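PDB 5WHM: IclR family transcriptional regulator from Brucella abortus, which probably binds DNA through its helix-turn-helix domain as a transcriptional repressor that controls gene expression. Local coordinates for residues P5-T9 against P10-G14. Sequence-based numbering, arbitrary orientation.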
ATOM      1  N   PRO C   5      -6.511   8.978 -21.834  1.00 89.84           N
ATOM      2  CA  PRO C   5      -5.305   8.461 -21.164  1.00 82.45           C
ATOM      3  C   PRO C   5      -5.092   9.109 -19.795  1.00 71.12           C
ATOM      4  O   PRO C   5      -5.381  10.292 -19.590  1.00 69.76           O
ATOM      5  CB  PRO C   5      -4.170   8.805 -22.142  1.00 86.96           C
ATOM      6  CG  PRO C   5      -4.723   9.843 -23.046  1.00 91.96           C
ATOM      7  CD  PRO C   5      -6.181   9.530 -23.163  1.00 94.10           C
ATOM      8  N   THR C   6      -4.596   8.313 -18.849  1.00 63.30           N
ATOM      9  CA  THR C   6      -4.360   8.805 -17.493  1.00 56.84           C
ATOM     10  C   THR C   6      -3.437  10.019 -17.524  1.00 55.54           C
ATOM     11  O   THR C   6      -2.430  10.037 -18.243  1.00 56.54           O
ATOM     12  CB  THR C   6      -3.759   7.693 -16.622  1.00 57.42           C
ATOM     13  OG1 THR C   6      -4.584   6.528 -16.714  1.00 61.60           O
ATOM     14  CG2 THR C   6      -3.663   8.109 -15.149  1.00 44.67           C
HETATM   15  N   MSE C   7      -3.811  11.057 -16.782  1.00 49.60           N
HETATM   16  CA  MSE C   7      -3.012  12.286 -16.784  1.00 55.94           C
HETATM   17  C   MSE C   7      -1.621  12.106 -16.163  1.00 53.57           C
HETATM   18  O   MSE C   7      -1.471  11.559 -15.063  1.00 48.00           O
HETATM   19  CB  MSE C   7      -3.740  13.402 -16.027  1.00 51.25           C
HETATM   20  CG  MSE C   7      -5.199  13.578 -16.390  1.00 53.59           C
HETATM   21 SE   MSE C   7      -5.953  15.022 -15.300  0.54 50.81          SE
HETATM   22  CE  MSE C   7      -5.145  16.484 -16.300  1.00 57.73           C
ATOM     23  N   LEU C   8      -0.617  12.617 -16.861  1.00 53.38           N
ATOM     24  CA  LEU C   8       0.751  12.682 -16.362  1.00 53.41           C
ATOM     25  C   LEU C   8       1.044  13.979 -15.628  1.00 59.15           C
ATOM     26  O   LEU C   8       1.921  14.002 -14.758  1.00 63.00           O
ATOM     27  CB  LEU C   8       1.746  12.553 -17.525  1.00 57.70           C
ATOM     28  CG  LEU C   8       1.610  11.321 -18.414  1.00 59.27           C
ATOM     29  CD1 LEU C   8       2.621  11.365 -19.546  1.00 64.07           C
ATOM     30  CD2 LEU C   8       1.777  10.055 -17.610  1.00 56.35           C
ATOM     31  N   THR C   9       0.350  15.062 -15.980  1.00 58.98           N
ATOM     32  CA  THR C   9       0.571  16.384 -15.392  1.00 61.08           C
ATOM     33  C   THR C   9      -0.766  16.988 -14.975  1.00 59.26           C
ATOM     34  O   THR C   9      -1.248  17.953 -15.590  1.00 56.47           O
ATOM     35  CB  THR C   9       1.279  17.303 -16.384  1.00 63.24           C
ATOM     36  OG1 THR C   9       0.470  17.412 -17.559  1.00 65.02           O
ATOM     37  CG2 THR C   9       2.640  16.738 -16.762  1.00 67.37           C
ATOM     38  N   PRO C  10      -1.391  16.449 -13.924  1.00 51.50           N
ATOM     39  CA  PRO C  10      -2.747  16.892 -13.568  1.00 51.31           C
ATOM     40  C   PRO C  10      -2.827  18.322 -13.055  1.00 53.86           C
ATOM     41  O   PRO C  10      -3.943  18.857 -12.952  1.00 50.18           O
ATOM     42  CB  PRO C  10      -3.171  15.894 -12.483  1.00 48.53           C
ATOM     43  CG  PRO C  10      -1.906  15.382 -11.918  1.00 47.47           C
ATOM     44  CD  PRO C  10      -0.897  15.402 -13.014  1.00 46.63           C
ATOM     45  N   LEU C  11      -1.711  18.964 -12.725  1.00 50.89           N
ATOM     46  CA  LEU C  11      -1.792  20.332 -12.237  1.00 52.83           C
ATOM     47  C   LEU C  11      -1.618  21.341 -13.372  1.00 58.73           C
ATOM     48  O   LEU C  11      -1.609  22.553 -13.120  1.00 60.19           O
ATOM     49  CB  LEU C  11      -0.769  20.565 -11.112  1.00 51.74           C
ATOM     50  CG  LEU C  11      -0.975  19.735  -9.808  1.00 47.86           C
ATOM     51  CD1 LEU C  11      -0.360  20.427  -8.606  1.00 47.67           C
ATOM     52  CD2 LEU C  11      -2.434  19.398  -9.531  1.00 44.79           C
ATOM     53  N   GLU C  12      -1.527  20.859 -14.611  1.00 62.05           N
ATOM     54  CA  GLU C  12      -1.437  21.691 -15.813  1.00 70.17           C
ATOM     55  C   GLU C  12      -2.546  22.733 -15.901  1.00 74.77           C
ATOM     56  O   GLU C  12      -3.558  22.645 -15.192  1.00 72.25           O
ATOM     57  CB  GLU C  12      -1.496  20.808 -17.054  1.00 75.31           C
ATOM     58  CG  GLU C  12      -2.874  20.167 -17.257  1.00 78.97           C
ATOM     59  CD  GLU C  12      -2.935  19.266 -18.483  1.00 88.38           C
ATOM     60  OE1 GLU C  12      -1.993  18.466 -18.675  1.00 90.53           O
ATOM     61  OE2 GLU C  12      -3.918  19.357 -19.256  1.00 93.29           O
ATOM     62  N   ALA C  13      -2.377  23.702 -16.800  1.00 84.62           N
ATOM     63  CA  ALA C  13      -3.328  24.796 -16.918  1.00 91.59           C
ATOM     64  C   ALA C  13      -4.646  24.319 -17.521  1.00 97.28           C
ATOM     65  O   ALA C  13      -4.670  23.515 -18.460  1.00 98.55           O
ATOM     66  CB  ALA C  13      -2.739  25.923 -17.773  1.00 96.52           C
ATOM     67  N   GLY C  14      -5.747  24.801 -16.947  1.00101.84           N
ATOM     68  CA  GLY C  14      -7.050  24.731 -17.584  1.00106.49           C
ATOM     69  C   GLY C  14      -7.712  23.371 -17.648  1.00103.22           C
ATOM     70  O   GLY C  14      -8.457  23.106 -18.597  1.00107.59           O
TER
HETATM   71  O   HOH W   1      -1.921  15.543 -18.015  1.00 54.28           O
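T9 and E12 face each other across a type I beta turn, T9-P10-L11-E12, in the N-terminal arm that precedes helix 15-18. The backbone angles of the two middle residues set the type: P10 is close to helical, at phi -68° and psi -13°, and L11 has a more negative phi with psi near zero. The bond from E12 N to T9 O, 3.1 Å, closes the turn; it is fairly straight at the hydrogen although the donor sits well above the carbonyl plane. A second bond closes the same loop through side chains: T9 OG1 donates over 2.9 Å to E12 OE1, which accepts through its anti lone pair. In both residues chi1 (59° for T9) sets OG1 or CG between backbone N and carbonyl carbon, and the extended chain of E12 then puts OE1 next to OG1.

The tight side is apolar. Selenomethionine M7 bends at its last torsion, laying SE 4.1 Å from P10 CB and CE 3.7 Å from P10 CA. M7 and P10 are both buried: F22 reaches M7, E31 of helix 24-33 reaches P10, and R68 and L69 of the second subunit pack on M7 and P10 respectively. The arm thus joins the helix-turn-helix region of its own chain to the partner subunit.

The polar side is open to solvent yet bonded. E12 is exposed, and a water bridges T9 N and E12 OE1. That water accepts from T9 N at 3.1 Å and donates to E12 OE1 at 3.0 Å, so OE1 receives hydrogens from both the water and T9 OG1.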